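Local atomic coordinates of elafin (PDB entry 1FLE), a protein that inhibits neutrophil and pancreatic elastase in skin through this four-disulfide inhibitor domain, the carboxy-terminal part of the whole protein. Residues Cys44-Ser48 with Cys49-Cys53. Numbering follows the deposited sequence.
Sequences CCEGS and CGMAC
Met51 and Glu46 run alongside each other from the same face of a β-hairpin, and Cys44 joins them on that face. The methionine's CB and CG pass close by the carbonyl oxygen of Cys45, CB at 3.3 Å from Cys45 O. Beyond them the chain bends at chi3, 100°, which brings the methyl CE back over the 44-46 strand. There Met51 CE comes to 3.9 Å from Cys44 SG, with Glu46 OE2 at a similar distance. Cys44 SG also meets Met51 CB, at 3.8 Å, and the same sulfur is held by its disulfide to Cys32. Cut back to an alanine, Met51 would keep CB against the sulfur, but the loss of the thioether would probably open a gap between Cys44 SG and Glu46.

Beneath these side chains the backbones pair in antiparallel fashion. Cys45 and Ala52 form the hydrogen-bonded pair, Cys45 N to Ala52 O at 2.8 Å and Ala52 N to Cys45 O at 2.8 Å, both fairly straight. Cys45 O takes in addition a CA-H contact from Met51, its CA 3.0 Å away. Nearer the turn, Gly47 N reaches Gly50 O at 2.9 Å, with the donor tilted 35° from the carbonyl plane. Gly47 has no CB, and the Gly50 oxygen lies close to where one would be.

At the turn, Ser48 OG hydrogen-bonds to the backbone of the other protein chain in the complex. Cys44, Cys45, Cys49 and Cys53 each form a disulfide, to Cys32, Cys16, Cys23 and Cys38. The hairpin is thus held in two ways: three backbone hydrogen bonds join its two arms, and four disulfides anchor it covalently to the rest of the WAP four-disulfide core.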
loop_
_atom_site.group_PDB
_atom_site.type_symbol
_atom_site.label_atom_id
_atom_site.label_comp_id
_atom_site.label_asym_id
_atom_site.label_seq_id
_atom_site.Cartn_x
_atom_site.Cartn_y
_atom_site.Cartn_z
ATOM N N CYS B 44 -0.847 21.882 14.068
ATOM C CA CYS B 44 -0.335 20.501 13.946
ATOM C C CYS B 44 -1.669 19.706 14.034
ATOM O O CYS B 44 -2.424 19.975 14.979
ATOM C CB CYS B 44 0.633 20.020 14.995
ATOM S SG CYS B 44 1.286 18.403 14.453
ATOM N N CYS B 45 -1.936 18.914 13.017
ATOM C CA CYS B 45 -3.199 18.149 12.949
ATOM C C CYS B 45 -2.861 16.759 12.399
ATOM O O CYS B 45 -1.760 16.471 11.902
ATOM C CB CYS B 45 -4.301 18.804 12.141
ATOM S SG CYS B 45 -4.593 20.562 12.513
ATOM N N GLU B 46 -3.860 15.947 12.528
ATOM C CA GLU B 46 -3.909 14.530 12.083
ATOM C C GLU B 46 -4.230 14.591 10.585
ATOM O O GLU B 46 -5.312 15.101 10.205
ATOM C CB GLU B 46 -5.082 13.870 12.820
ATOM C CG GLU B 46 -5.561 14.443 14.160
ATOM C CD GLU B 46 -6.047 15.847 14.356
ATOM O OE1 GLU B 46 -7.115 16.333 13.950
ATOM O OE2 GLU B 46 -5.234 16.543 15.044
ATOM N N GLY B 47 -3.268 14.190 9.791
ATOM C CA GLY B 47 -3.396 14.194 8.331
ATOM C C GLY B 47 -3.872 12.817 7.855
ATOM O O GLY B 47 -4.427 11.958 8.589
ATOM N N SER B 48 -3.667 12.589 6.574
ATOM C CA SER B 48 -3.976 11.356 5.851
ATOM C C SER B 48 -2.958 10.245 6.142
ATOM O O SER B 48 -3.277 9.041 5.963
ATOM C CB SER B 48 -4.070 11.673 4.363
ATOM O OG SER B 48 -2.736 11.996 3.892
ATOM N N CYS B 49 -1.751 10.582 6.567
ATOM C CA CYS B 49 -0.706 9.590 6.910
ATOM C C CYS B 49 0.264 10.141 7.965
ATOM O O CYS B 49 1.486 10.181 7.761
ATOM C CB CYS B 49 0.008 9.046 5.683
ATOM S SG CYS B 49 0.785 7.441 5.928
ATOM N N GLY B 50 -0.254 10.498 9.113
ATOM C CA GLY B 50 0.599 11.065 10.197
ATOM C C GLY B 50 0.221 12.518 10.435
ATOM O O GLY B 50 -0.635 13.057 9.701
ATOM N N MET B 51 0.868 13.153 11.408
ATOM C CA MET B 51 0.582 14.560 11.731
ATOM C C MET B 51 1.392 15.490 10.828
ATOM O O MET B 51 2.576 15.323 10.531
ATOM C CB MET B 51 0.753 14.836 13.201
ATOM C CG MET B 51 -0.329 14.129 13.979
ATOM S SD MET B 51 -0.067 14.595 15.748
ATOM C CE MET B 51 -1.329 15.884 15.872
ATOM N N ALA B 52 0.645 16.481 10.382
ATOM C CA ALA B 52 1.113 17.526 9.472
ATOM C C ALA B 52 0.491 18.865 9.849
ATOM O O ALA B 52 -0.454 18.960 10.627
ATOM C CB ALA B 52 0.737 17.070 8.052
ATOM N N CYS B 53 1.006 19.914 9.288
ATOM C CA CYS B 53 0.672 21.315 9.466
ATOM C C CYS B 53 -0.397 21.808 8.520
ATOM O O CYS B 53 -0.079 21.971 7.314
ATOM C CB CYS B 53 1.941 22.173 9.314
ATOM S SG CYS B 53 3.266 21.825 10.517
#